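Local coordinates for protein quinone oxidoreductase 1 (Escherichia coli, PDB 1QOR) that catalyses the one-electron reduction of quinones to 1,4-benzosemiquinones with NADPH as the electron donor, working as a homodimer of the zinc-containing alcohol dehydrogenase family, at residues A119-K124 and I292-A297; L126-L131 and G154-Q159; R133-I138 and Q267-T272; E298-P303 and R317-S322. All blocks are in the same frame, centred on the assembly; numbering follows the deposited sequence.

Contact 1: residues A119-K124 and I292-A297; sequences AASFLK and IKVDVA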
# COMPACT_ATOMS: atom_id res chain seq x y z
N ALA A 119 10.14 -13.56 -27.28
CA ALA A 119 10.40 -14.30 -26.05
C ALA A 119 11.37 -13.55 -25.12
O ALA A 119 11.57 -13.95 -23.95
CB ALA A 119 10.96 -15.70 -26.38
N ALA A 120 12.05 -12.53 -25.64
CA ALA A 120 12.98 -11.78 -24.81
C ALA A 120 12.22 -10.64 -24.07
O ALA A 120 12.68 -10.10 -23.04
CB ALA A 120 14.10 -11.16 -25.70
N SER A 121 11.02 -10.33 -24.54
CA SER A 121 10.37 -9.16 -24.01
C SER A 121 8.89 -9.18 -23.75
O SER A 121 8.36 -8.16 -23.30
CB SER A 121 10.59 -8.07 -25.06
OG SER A 121 9.90 -8.46 -26.26
N PHE A 122 8.21 -10.28 -24.06
CA PHE A 122 6.75 -10.28 -23.85
C PHE A 122 6.29 -10.20 -22.37
O PHE A 122 5.59 -9.26 -21.98
CB PHE A 122 6.09 -11.45 -24.61
CG PHE A 122 4.61 -11.25 -24.83
CD1 PHE A 122 4.13 -10.14 -25.54
CD2 PHE A 122 3.68 -12.16 -24.32
CE1 PHE A 122 2.76 -9.94 -25.72
CE2 PHE A 122 2.31 -11.97 -24.50
CZ PHE A 122 1.85 -10.86 -25.20
N LEU A 123 6.70 -11.15 -21.54
CA LEU A 123 6.33 -11.12 -20.12
C LEU A 123 6.91 -9.87 -19.45
O LEU A 123 6.21 -9.15 -18.77
CB LEU A 123 6.87 -12.38 -19.40
CG LEU A 123 6.30 -12.66 -18.00
CD1 LEU A 123 6.32 -14.18 -17.66
CD2 LEU A 123 7.09 -11.89 -16.97
N LYS A 124 8.20 -9.60 -19.66
CA LYS A 124 8.83 -8.44 -19.05
C LYS A 124 8.26 -7.10 -19.57
O LYS A 124 8.11 -6.13 -18.80
CB LYS A 124 10.34 -8.53 -19.27
CG LYS A 124 11.02 -9.72 -18.60
CD LYS A 124 12.43 -9.95 -19.21
CE LYS A 124 13.00 -11.37 -18.95
NZ LYS A 124 12.27 -12.54 -19.65
N ILE A 292 12.14 0.52 -28.38
CA ILE A 292 12.62 -0.38 -27.34
C ILE A 292 13.38 -1.49 -28.04
O ILE A 292 12.82 -2.15 -28.89
CB ILE A 292 11.44 -0.94 -26.50
CG1 ILE A 292 10.80 0.20 -25.67
CG2 ILE A 292 11.90 -2.15 -25.62
CD1 ILE A 292 9.56 -0.20 -24.92
N LYS A 293 14.67 -1.64 -27.74
CA LYS A 293 15.51 -2.68 -28.35
C LYS A 293 15.52 -3.86 -27.41
O LYS A 293 15.79 -3.70 -26.19
CB LYS A 293 16.96 -2.22 -28.48
CG LYS A 293 17.24 -0.85 -29.10
CD LYS A 293 16.63 -0.71 -30.48
CE LYS A 293 17.23 0.53 -31.22
NZ LYS A 293 17.13 1.83 -30.47
N VAL A 294 15.29 -5.05 -27.94
CA VAL A 294 15.28 -6.23 -27.08
C VAL A 294 16.13 -7.37 -27.63
O VAL A 294 15.83 -8.53 -27.39
CB VAL A 294 13.84 -6.75 -26.74
CG1 VAL A 294 13.02 -5.68 -26.04
CG2 VAL A 294 13.14 -7.21 -27.97
N ASP A 295 17.19 -7.06 -28.35
CA ASP A 295 18.03 -8.10 -28.90
C ASP A 295 18.82 -8.71 -27.74
O ASP A 295 19.14 -8.04 -26.78
CB ASP A 295 18.91 -7.52 -29.99
CG ASP A 295 18.09 -6.77 -31.07
OD1 ASP A 295 17.05 -7.33 -31.54
OD2 ASP A 295 18.46 -5.61 -31.42
N VAL A 296 19.06 -10.02 -27.82
CA VAL A 296 19.74 -10.76 -26.75
C VAL A 296 21.19 -11.13 -27.05
O VAL A 296 21.48 -11.66 -28.12
CB VAL A 296 18.90 -12.08 -26.41
CG1 VAL A 296 19.67 -13.04 -25.48
CG2 VAL A 296 17.58 -11.71 -25.74
N ALA A 297 22.08 -10.90 -26.08
CA ALA A 297 23.49 -11.25 -26.21
C ALA A 297 23.55 -12.73 -26.60
O ALA A 297 22.81 -13.53 -26.03
CB ALA A 297 24.19 -11.06 -24.87
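Ala120 and Ser121, on the long helix 115-135, pack against Val294 and Val296 of the segment that returns from the cofactor-binding Rossmann domain of this alcohol dehydrogenase-type fold to strand 301-303. The contact is small and almost wholly apolar, closed by two valines two residues apart that both point at the helix. Followed outward, the side chain of Val294 meets one partner with every carbon. Its CB lies 3.9 Å from CB of Ser121, and from there both methyls rest against the serine. CG1, set anti to the carbonyl carbon (chi1 -59°), comes closest, 3.5 Å from Ser121 CB, while CG2 lies alongside the hydroxyl, 3.9 Å from Ser121 OG. That hydroxyl is turned back along its own helix and hydrogen-bonded to the carbonyl of Gln117, which satisfies it within the helix and lets the serine present itself to the valine largely as a methylene. One residue earlier, Ala120 CB also points toward the segment, where its methyl meets the carbonyl oxygen of Val294, with Val294 O 3.6 Å from Ala120 CB, and a methyl of Val296. The helix is kinked here, the backbone N of Ala120 lacking a bond to the preceding turn. Around the contact, Ile156 of helix 152-164 and Ile287 of helix 273-288 also touch Ser121, and Leu324 touches Val296, so the inward-facing valines of the connecting segment pack among these helices and strand 324-326. Val296 CG2 lies 3.5 Å from Ala120 CB.

Contact 2: residues L126-L131 and G154-Q159; sequences LTVYYL and GLIACQ. With NDP (NADPH dihydro-nicotinamide-adenine-dinucleotide phosphate), chain D.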
# COMPACT_ATOMS: atom_id res chain seq x y z
N LEU A 126 5.15 -6.55 -20.77
CA LEU A 126 3.79 -6.40 -20.23
C LEU A 126 3.91 -5.91 -18.77
O LEU A 126 3.09 -5.11 -18.27
CB LEU A 126 3.06 -7.74 -20.29
CG LEU A 126 2.72 -8.28 -21.70
CD1 LEU A 126 2.03 -9.59 -21.53
CD2 LEU A 126 1.78 -7.36 -22.47
N THR A 127 4.93 -6.41 -18.07
CA THR A 127 5.19 -5.98 -16.71
C THR A 127 5.56 -4.47 -16.70
O THR A 127 4.99 -3.68 -15.94
CB THR A 127 6.34 -6.76 -16.12
OG1 THR A 127 6.02 -8.14 -16.19
CG2 THR A 127 6.58 -6.37 -14.68
N VAL A 128 6.46 -4.07 -17.59
CA VAL A 128 6.86 -2.66 -17.60
C VAL A 128 5.66 -1.81 -17.95
O VAL A 128 5.44 -0.75 -17.35
CB VAL A 128 8.06 -2.40 -18.55
CG1 VAL A 128 8.22 -0.90 -18.82
CG2 VAL A 128 9.32 -2.96 -17.92
N TYR A 129 4.84 -2.29 -18.87
CA TYR A 129 3.68 -1.53 -19.24
C TYR A 129 2.72 -1.29 -18.05
O TYR A 129 2.33 -0.13 -17.80
CB TYR A 129 2.94 -2.20 -20.40
CG TYR A 129 1.60 -1.57 -20.73
CD1 TYR A 129 1.52 -0.38 -21.44
CD2 TYR A 129 0.40 -2.17 -20.30
CE1 TYR A 129 0.32 0.19 -21.74
CE2 TYR A 129 -0.83 -1.60 -20.60
CZ TYR A 129 -0.85 -0.43 -21.33
OH TYR A 129 -2.05 0.06 -21.74
N TYR A 130 2.30 -2.34 -17.33
CA TYR A 130 1.33 -2.06 -16.25
C TYR A 130 2.00 -1.29 -15.12
O TYR A 130 1.40 -0.40 -14.52
CB TYR A 130 0.58 -3.32 -15.76
CG TYR A 130 1.31 -4.14 -14.71
CD1 TYR A 130 1.42 -3.70 -13.39
CD2 TYR A 130 1.85 -5.38 -15.03
CE1 TYR A 130 2.08 -4.51 -12.41
CE2 TYR A 130 2.50 -6.16 -14.09
CZ TYR A 130 2.61 -5.74 -12.78
OH TYR A 130 3.26 -6.57 -11.85
N LEU A 131 3.25 -1.60 -14.82
CA LEU A 131 3.96 -0.86 -13.79
C LEU A 131 4.02 0.67 -13.99
O LEU A 131 3.70 1.42 -13.09
CB LEU A 131 5.38 -1.39 -13.68
CG LEU A 131 5.60 -2.72 -12.97
CD1 LEU A 131 7.10 -3.03 -12.98
CD2 LEU A 131 5.08 -2.65 -11.54
N GLY A 154 14.56 -4.48 -16.16
CA GLY A 154 15.24 -3.18 -16.03
C GLY A 154 15.53 -2.44 -17.33
O GLY A 154 15.05 -1.31 -17.53
N LEU A 155 16.24 -3.11 -18.23
CA LEU A 155 16.60 -2.52 -19.51
C LEU A 155 15.37 -2.09 -20.34
O LEU A 155 15.42 -1.07 -21.06
CB LEU A 155 17.53 -3.46 -20.29
CG LEU A 155 19.00 -3.05 -20.53
CD1 LEU A 155 19.60 -2.03 -19.52
CD2 LEU A 155 19.84 -4.30 -20.67
N ILE A 156 14.26 -2.83 -20.23
CA ILE A 156 13.05 -2.43 -20.94
C ILE A 156 12.48 -1.20 -20.22
O ILE A 156 11.98 -0.25 -20.86
CB ILE A 156 11.99 -3.56 -20.98
CG1 ILE A 156 12.46 -4.70 -21.87
CG2 ILE A 156 10.66 -3.03 -21.47
CD1 ILE A 156 11.56 -5.97 -21.81
N ALA A 157 12.55 -1.21 -18.89
CA ALA A 157 12.03 -0.08 -18.13
C ALA A 157 12.80 1.22 -18.49
O ALA A 157 12.22 2.29 -18.63
CB ALA A 157 12.10 -0.38 -16.62
N CYS A 158 14.12 1.13 -18.60
CA CYS A 158 14.93 2.30 -18.99
C CYS A 158 14.45 2.96 -20.33
O CYS A 158 14.23 4.17 -20.39
CB CYS A 158 16.38 1.86 -19.12
SG CYS A 158 17.20 1.56 -17.57
N GLN A 159 14.21 2.12 -21.35
CA GLN A 159 13.83 2.55 -22.67
C GLN A 159 12.44 3.07 -22.70
O GLN A 159 12.16 4.06 -23.40
CB GLN A 159 14.03 1.41 -23.65
CG GLN A 159 15.46 0.87 -23.62
CD GLN A 159 15.72 -0.25 -24.61
OE1 GLN A 159 15.86 0.00 -25.82
NE2 GLN A 159 15.79 -1.51 -24.10
PA NDP D . 16.81 -9.82 -13.93
O1A NDP D . 17.31 -10.16 -15.29
O2A NDP D . 16.51 -8.40 -13.62
O5B NDP D . 17.73 -10.44 -12.84
C5B NDP D . 17.64 -10.10 -11.48
C4B NDP D . 18.61 -8.99 -11.20
O4B NDP D . 18.22 -8.58 -9.90
C3B NDP D . 20.09 -9.37 -11.07
O3B NDP D . 20.71 -9.38 -12.39
C2B NDP D . 20.60 -8.39 -10.03
O2B NDP D . 21.11 -7.25 -10.70
C1B NDP D . 19.31 -8.05 -9.15
N9A NDP D . 19.60 -8.62 -7.83
C8A NDP D . 19.78 -7.96 -6.68
N7A NDP D . 20.08 -8.82 -5.70
C5A NDP D . 20.07 -10.00 -6.29
C6A NDP D . 20.35 -11.21 -5.65
N6A NDP D . 20.66 -11.30 -4.37
N1A NDP D . 20.30 -12.29 -6.43
C2A NDP D . 20.00 -12.24 -7.76
N3A NDP D . 19.73 -11.07 -8.35
C4A NDP D . 19.77 -9.93 -7.61
O3 NDP D . 15.44 -10.61 -13.87
PN NDP D . 14.02 -10.48 -14.55
O1N NDP D . 13.97 -9.34 -15.54
O2N NDP D . 13.57 -11.86 -14.99
O5D NDP D . 13.14 -10.08 -13.22
C5D NDP D . 13.40 -8.96 -12.38
C4D NDP D . 12.56 -9.00 -11.15
O4D NDP D . 11.17 -8.73 -11.47
C3D NDP D . 12.58 -10.35 -10.44
O3D NDP D . 12.64 -10.15 -9.02
C2D NDP D . 11.23 -10.96 -10.88
O2D NDP D . 10.79 -11.94 -9.98
C1D NDP D . 10.31 -9.78 -10.87
N1N NDP D . 9.14 -9.72 -11.79
C2N NDP D . 7.91 -9.36 -11.29
C3N NDP D . 6.83 -9.30 -12.16
C7N NDP D . 5.46 -8.87 -11.67
O7N NDP D . 4.51 -8.77 -12.44
N7N NDP D . 5.39 -8.63 -10.38
C4N NDP D . 6.97 -9.58 -13.51
C5N NDP D . 8.24 -9.93 -14.00
C6N NDP D . 9.31 -10.01 -13.13
P2B NDP D . 22.31 -6.32 -10.02
O1X NDP D . 22.37 -5.12 -10.88
O2X NDP D . 21.87 -6.03 -8.65
O3X NDP D . 23.50 -7.20 -10.08
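Val128 and Ile156 bring together helix 115-135 and helix 152-164, the latter being the first helix of the Rossmann nucleotide-binding fold, whose amino-terminal end carries the NADPH-binding residues Gly152 and Val153. The packed part is compact. A single valine points at the other helix, and its CG2, anti to the carbonyl carbon while CG1 is anti to the backbone N (chi1 165°), does most of the touching: Val128 CG2 lies 3.8 Å from Ile156 CG2 and 4.0 Å from the methyl Ala157 CB. The helices come close here, with Val128 CA 5.8 Å from Ala157 CA, and the other valine methyl, CG1, reaches the second helix's backbone at Ala157 CA. All three residues are buried.

Away from this core, Leu155 and Gln159, both partly exposed, lie on another side of helix 152-164, where NE2 of Gln159 folds back to the carbonyl of Leu155, approaching from above the carbonyl plane. The cofactor side of helix 115-135 is polar. Thr127 lies against the nicotinamide, its OG1 3.2 Å from NDP C4N, with its hydroxyl hydrogen-bonded to the carbonyl of Leu123. Further along, Tyr130 OH donates a hydrogen bond of 2.6 Å to the carboxamide oxygen NDP O7N, which sits at the edge of the phenol ring and in its plane. C4N is the hydride-bearing carbon of NADPH, so the helix packed against the Rossmann domain through Val128 probably also helps fix the carboxamide and with it the reactive C4N end of the nicotinamide.

Contact 3: residues R133-I138 and Q267-T272; sequences RKTYEI and QGYITT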
# COMPACT_ATOMS: atom_id res chain seq x y z
N ARG A 133 2.31 2.53 -16.38
CA ARG A 133 1.09 3.10 -16.87
C ARG A 133 -0.14 2.81 -16.01
O ARG A 133 -1.06 3.59 -16.02
CB ARG A 133 0.83 2.61 -18.30
CG ARG A 133 2.09 2.63 -19.25
CD ARG A 133 2.26 3.99 -19.90
NE ARG A 133 2.72 4.94 -18.92
CZ ARG A 133 2.35 6.22 -18.82
NH1 ARG A 133 1.50 6.76 -19.70
NH2 ARG A 133 2.78 6.91 -17.77
N LYS A 134 -0.15 1.72 -15.24
CA LYS A 134 -1.34 1.40 -14.45
C LYS A 134 -1.17 1.45 -12.94
O LYS A 134 -1.98 2.04 -12.25
CB LYS A 134 -1.85 -0.01 -14.80
CG LYS A 134 -2.05 -0.31 -16.27
CD LYS A 134 -3.02 0.63 -16.90
CE LYS A 134 -3.64 0.01 -18.17
NZ LYS A 134 -4.27 1.07 -19.04
N THR A 135 -0.15 0.78 -12.43
CA THR A 135 0.08 0.76 -10.98
C THR A 135 0.24 2.19 -10.44
O THR A 135 -0.23 2.55 -9.35
CB THR A 135 1.30 -0.09 -10.67
OG1 THR A 135 1.08 -1.41 -11.18
CG2 THR A 135 1.59 -0.11 -9.17
N TYR A 136 0.93 2.99 -11.23
CA TYR A 136 1.17 4.39 -10.93
C TYR A 136 1.47 4.99 -12.31
O TYR A 136 2.21 4.39 -13.09
CB TYR A 136 2.37 4.52 -10.00
CG TYR A 136 2.79 5.94 -9.78
CD1 TYR A 136 3.67 6.57 -10.67
CD2 TYR A 136 2.35 6.65 -8.69
CE1 TYR A 136 4.09 7.86 -10.46
CE2 TYR A 136 2.77 7.93 -8.46
CZ TYR A 136 3.64 8.54 -9.36
OH TYR A 136 4.03 9.83 -9.12
N GLU A 137 0.86 6.12 -12.64
CA GLU A 137 1.08 6.71 -13.94
C GLU A 137 2.26 7.69 -14.00
O GLU A 137 2.14 8.83 -13.60
CB GLU A 137 -0.18 7.39 -14.39
CG GLU A 137 -0.10 7.89 -15.78
CD GLU A 137 -1.41 8.50 -16.23
OE1 GLU A 137 -1.99 9.29 -15.44
OE2 GLU A 137 -1.86 8.17 -17.35
N ILE A 138 3.38 7.24 -14.53
CA ILE A 138 4.59 8.06 -14.65
C ILE A 138 4.34 9.20 -15.65
O ILE A 138 3.71 8.99 -16.67
CB ILE A 138 5.77 7.15 -15.11
CG1 ILE A 138 6.27 6.28 -13.93
CG2 ILE A 138 6.91 7.94 -15.68
CD1 ILE A 138 6.81 7.07 -12.76
N GLN A 267 -0.75 -11.35 -13.21
CA GLN A 267 -2.11 -11.87 -13.15
C GLN A 267 -3.09 -10.84 -12.60
O GLN A 267 -4.27 -10.89 -12.93
CB GLN A 267 -2.23 -13.08 -12.26
CG GLN A 267 -1.22 -14.13 -12.50
CD GLN A 267 0.05 -13.84 -11.75
OE1 GLN A 267 1.10 -13.53 -12.37
NE2 GLN A 267 -0.01 -13.92 -10.40
N GLY A 268 -2.64 -9.97 -11.69
CA GLY A 268 -3.54 -8.98 -11.14
C GLY A 268 -3.90 -7.86 -12.11
O GLY A 268 -4.88 -7.13 -11.88
N TYR A 269 -3.14 -7.72 -13.20
CA TYR A 269 -3.35 -6.62 -14.15
C TYR A 269 -3.73 -7.01 -15.58
O TYR A 269 -4.45 -6.26 -16.25
CB TYR A 269 -2.09 -5.74 -14.20
CG TYR A 269 -1.94 -4.80 -13.02
CD1 TYR A 269 -1.42 -5.24 -11.78
CD2 TYR A 269 -2.32 -3.47 -13.14
CE1 TYR A 269 -1.30 -4.36 -10.70
CE2 TYR A 269 -2.20 -2.58 -12.07
CZ TYR A 269 -1.70 -3.03 -10.87
OH TYR A 269 -1.68 -2.13 -9.85
N ILE A 270 -3.19 -8.12 -16.08
CA ILE A 270 -3.50 -8.60 -17.42
C ILE A 270 -4.39 -9.85 -17.20
O ILE A 270 -3.91 -10.97 -17.07
CB ILE A 270 -2.20 -8.97 -18.21
CG1 ILE A 270 -1.23 -7.76 -18.27
CG2 ILE A 270 -2.56 -9.44 -19.64
CD1 ILE A 270 -1.81 -6.51 -18.83
N THR A 271 -5.68 -9.63 -17.17
CA THR A 271 -6.65 -10.66 -16.85
C THR A 271 -7.58 -11.06 -17.98
O THR A 271 -8.02 -12.21 -18.03
CB THR A 271 -7.50 -10.21 -15.61
OG1 THR A 271 -8.41 -9.16 -15.99
CG2 THR A 271 -6.59 -9.65 -14.49
N THR A 272 -7.93 -10.14 -18.86
CA THR A 272 -8.81 -10.46 -19.97
C THR A 272 -8.05 -10.40 -21.31
O THR A 272 -6.91 -9.93 -21.38
CB THR A 272 -9.97 -9.48 -20.03
OG1 THR A 272 -9.47 -8.18 -20.38
CG2 THR A 272 -10.64 -9.37 -18.68
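Tyr269 extends its ring to the end of helix 115-135, where Lys134 and Thr135 receive it; the short helix 266-269 that carries it follows the last strand, 260-262, of the parallel Rossmann sheet. In the first shell the aliphatic root of Lys134 lies obliquely by the ring, its CB 3.8 Å from Tyr269 CE2, before the bent chain carries the amine away from the contact. Thr135 meets the phenol end, its side chain crossing that of the tyrosine at about a right angle. Thr135 OG1, anti to the carbonyl carbon (chi1 -58°), is 3.2 Å from Tyr269 CZ, and Thr135 CB is 3.7 Å from Tyr269 OH.

A second shell surrounds this ring. Tyr130, which binds the cofactor, stacks on Tyr269, and Pro264 of the NADPH site also touches it, so the contact backs the nicotinamide end of the pocket. Outermost comes the dimer: Arg232 of the second subunit packs on both Lys134 and Tyr269, and Tyr260 of the second subunit is hydrogen-bonded to the carbonyl of Thr135. Across the contact itself, the two hydroxyl oxygens, Thr135 OG1 and Tyr269 OH, stand 3.1 Å apart.

Contact 4: residues E298-P303 and R317-S322; sequences EQQKYP and RATQGS. With NDP (NADPH dihydro-nicotinamide-adenine-dinucleotide phosphate), chain D.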
# COMPACT_ATOMS: atom_id res chain seq x y z
N GLU A 298 24.42 -13.11 -27.53
CA GLU A 298 24.51 -14.51 -27.94
C GLU A 298 24.90 -15.41 -26.77
O GLU A 298 24.43 -16.53 -26.67
CB GLU A 298 25.51 -14.68 -29.09
CG GLU A 298 25.05 -15.63 -30.20
CD GLU A 298 23.74 -15.17 -30.88
OE1 GLU A 298 23.36 -13.97 -30.75
OE2 GLU A 298 23.09 -16.03 -31.56
N GLN A 299 25.68 -14.89 -25.84
CA GLN A 299 26.11 -15.67 -24.70
C GLN A 299 24.95 -15.94 -23.76
O GLN A 299 25.06 -16.78 -22.86
CB GLN A 299 27.22 -14.94 -23.93
N GLN A 300 23.86 -15.23 -23.95
CA GLN A 300 22.69 -15.41 -23.09
C GLN A 300 21.59 -16.23 -23.77
O GLN A 300 20.42 -16.13 -23.40
CB GLN A 300 22.19 -14.07 -22.54
CG GLN A 300 23.12 -13.56 -21.45
CD GLN A 300 22.68 -12.29 -20.73
OE1 GLN A 300 23.48 -11.68 -20.04
NE2 GLN A 300 21.39 -11.94 -20.81
N LYS A 301 21.97 -16.97 -24.80
CA LYS A 301 21.02 -17.87 -25.49
C LYS A 301 21.57 -19.24 -25.16
O LYS A 301 22.76 -19.47 -25.28
CB LYS A 301 21.01 -17.70 -27.00
CG LYS A 301 20.38 -16.43 -27.47
CD LYS A 301 20.47 -16.32 -28.97
CE LYS A 301 20.22 -14.88 -29.39
NZ LYS A 301 20.36 -14.70 -30.85
N TYR A 302 20.71 -20.12 -24.66
CA TYR A 302 21.14 -21.44 -24.26
C TYR A 302 20.26 -22.50 -24.88
O TYR A 302 19.07 -22.25 -25.15
CB TYR A 302 21.02 -21.58 -22.75
CG TYR A 302 21.62 -20.45 -21.96
CD1 TYR A 302 20.88 -19.31 -21.69
CD2 TYR A 302 22.90 -20.54 -21.44
CE1 TYR A 302 21.41 -18.28 -20.89
CE2 TYR A 302 23.43 -19.53 -20.65
CZ TYR A 302 22.68 -18.41 -20.38
OH TYR A 302 23.20 -17.43 -19.57
N PRO A 303 20.84 -23.66 -25.21
CA PRO A 303 20.01 -24.74 -25.80
C PRO A 303 18.95 -25.09 -24.69
O PRO A 303 19.26 -24.97 -23.50
CB PRO A 303 21.02 -25.90 -25.92
CG PRO A 303 22.38 -25.23 -25.92
CD PRO A 303 22.25 -24.08 -25.00
N ARG A 317 23.87 -13.21 -10.95
CA ARG A 317 23.84 -11.77 -11.21
C ARG A 317 24.76 -11.35 -12.36
O ARG A 317 24.99 -10.15 -12.58
CB ARG A 317 24.18 -10.98 -9.93
CG ARG A 317 23.33 -11.40 -8.71
CD ARG A 317 23.78 -10.72 -7.41
NE ARG A 317 23.50 -9.30 -7.44
CZ ARG A 317 23.49 -8.49 -6.39
NH1 ARG A 317 23.75 -8.97 -5.20
NH2 ARG A 317 23.16 -7.22 -6.53
N ALA A 318 25.22 -12.31 -13.14
CA ALA A 318 26.12 -12.00 -14.23
C ALA A 318 25.41 -11.74 -15.55
O ALA A 318 26.01 -11.88 -16.58
CB ALA A 318 27.13 -13.11 -14.40
N THR A 319 24.15 -11.35 -15.56
CA THR A 319 23.53 -11.12 -16.85
C THR A 319 23.08 -9.67 -16.97
O THR A 319 23.06 -8.92 -15.99
CB THR A 319 22.28 -12.06 -17.07
OG1 THR A 319 21.30 -11.79 -16.05
CG2 THR A 319 22.67 -13.54 -17.03
N GLN A 320 22.70 -9.30 -18.19
CA GLN A 320 22.18 -7.96 -18.44
C GLN A 320 21.15 -8.23 -19.48
O GLN A 320 21.37 -9.07 -20.36
CB GLN A 320 23.25 -7.01 -18.97
CG GLN A 320 24.27 -6.62 -17.90
CD GLN A 320 25.37 -5.72 -18.44
OE1 GLN A 320 25.20 -5.06 -19.46
NE2 GLN A 320 26.50 -5.71 -17.77
N GLY A 321 20.00 -7.60 -19.32
CA GLY A 321 18.92 -7.80 -20.26
C GLY A 321 18.40 -9.21 -20.15
O GLY A 321 18.69 -9.91 -19.19
N SER A 322 17.68 -9.63 -21.18
CA SER A 322 17.07 -10.93 -21.28
C SER A 322 17.95 -12.11 -21.75
O SER A 322 19.01 -11.93 -22.39
CB SER A 322 15.88 -10.80 -22.17
OG SER A 322 14.98 -9.83 -21.67
PA NDP D . 16.81 -9.82 -13.93
O1A NDP D . 17.31 -10.16 -15.29
O2A NDP D . 16.51 -8.40 -13.62
O5B NDP D . 17.73 -10.44 -12.84
C5B NDP D . 17.64 -10.10 -11.48
C4B NDP D . 18.61 -8.99 -11.20
O4B NDP D . 18.22 -8.58 -9.90
C3B NDP D . 20.09 -9.37 -11.07
O3B NDP D . 20.71 -9.38 -12.39
C2B NDP D . 20.60 -8.39 -10.03
O2B NDP D . 21.11 -7.25 -10.70
C1B NDP D . 19.31 -8.05 -9.15
N9A NDP D . 19.60 -8.62 -7.83
C8A NDP D . 19.78 -7.96 -6.68
N7A NDP D . 20.08 -8.82 -5.70
C5A NDP D . 20.07 -10.00 -6.29
C6A NDP D . 20.35 -11.21 -5.65
N6A NDP D . 20.66 -11.30 -4.37
N1A NDP D . 20.30 -12.29 -6.43
C2A NDP D . 20.00 -12.24 -7.76
N3A NDP D . 19.73 -11.07 -8.35
C4A NDP D . 19.77 -9.93 -7.61
O3 NDP D . 15.44 -10.61 -13.87
PN NDP D . 14.02 -10.48 -14.55
O1N NDP D . 13.97 -9.34 -15.54
O2N NDP D . 13.57 -11.86 -14.99
O5D NDP D . 13.14 -10.08 -13.22
C5D NDP D . 13.40 -8.96 -12.38
C4D NDP D . 12.56 -9.00 -11.15
O4D NDP D . 11.17 -8.73 -11.47
C3D NDP D . 12.58 -10.35 -10.44
O3D NDP D . 12.64 -10.15 -9.02
C2D NDP D . 11.23 -10.96 -10.88
O2D NDP D . 10.79 -11.94 -9.98
C1D NDP D . 10.31 -9.78 -10.87
N1N NDP D . 9.14 -9.72 -11.79
C2N NDP D . 7.91 -9.36 -11.29
C3N NDP D . 6.83 -9.30 -12.16
C7N NDP D . 5.46 -8.87 -11.67
O7N NDP D . 4.51 -8.77 -12.44
N7N NDP D . 5.39 -8.63 -10.38
C4N NDP D . 6.97 -9.58 -13.51
C5N NDP D . 8.24 -9.93 -14.00
C6N NDP D . 9.31 -10.01 -13.13
P2B NDP D . 22.31 -6.32 -10.02
O1X NDP D . 22.37 -5.12 -10.88
O2X NDP D . 21.87 -6.03 -8.65
O3X NDP D . 23.50 -7.20 -10.08
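In the mixed sheet of the GroES-like domain, where strands 301-303 and 324-326 pair in parallel, the residue just before the first strand is hydrogen-bonded through its side chain to the backbone of the loop that leads from helix 307-315 into the second. Gln300 makes these bonds by itself. Its chain leaves beside the backbone N and runs extended beyond CG (chi2 -175°), pushing a buried amide into the curve of residues 319 to 322, where each end of the amide finds polar partners. Gln300 OE1 accepts the backbone N-H of Gln320 at 3.1 Å, in the carbonyl plane and on a lone pair, with an N-H...O angle of 157°. Gln300 NE2 gives to two carbonyls, Gln320 O and Ser322 O, each 2.9 Å from it. Both bonds are more bent, and in both the nitrogen sits above the plane of the accepting carbonyl. With three bonds, the flat amide is held against rotation. Thr319 closes in from the oxygen side, its CB 3.2 Å from Gln300 OE1, crossing the glutamine obliquely.

The same loop begins at the NADPH site. Arg317, the first residue after helix 307-315, has positive phi and two bonds back into the last turn, a Schellman motif. It lays its guanidinium over the adenine, with NDP N7A over the centre of one face, and turns its edge to the 2'-phosphate, the group that distinguishes NADPH from NADH. Tyr192 also touches this arginine. The bond from NE to O3X is weak; the stronger grip is Arg317 NH2 to NDP O2X, 2.8 Å at an angle of 156°.

Overall arrangement
Helix 115-135 runs through three of the four contacts: contacts 1, 2 and 3 lie successively along it, contact 2 with its centre about 11 Å from that of contact 1 and about 12 Å from that of contact 3. Along the chain, contacts 2 and 3 are nested inside the loop closed by contact 1, with their segments alternating, and contact 4 follows in series. Contact 4 touches contact 1 through a probable Ser322-Ala120 hydrogen bond, yet lies about 27 Å, centre to centre, from contact 3, across the chain's centre. Contacts 2 and 4 mark the nicotinamide and adenine ends of NADPH respectively, with contact 3 behind the nicotinamide end and at the dimer interface.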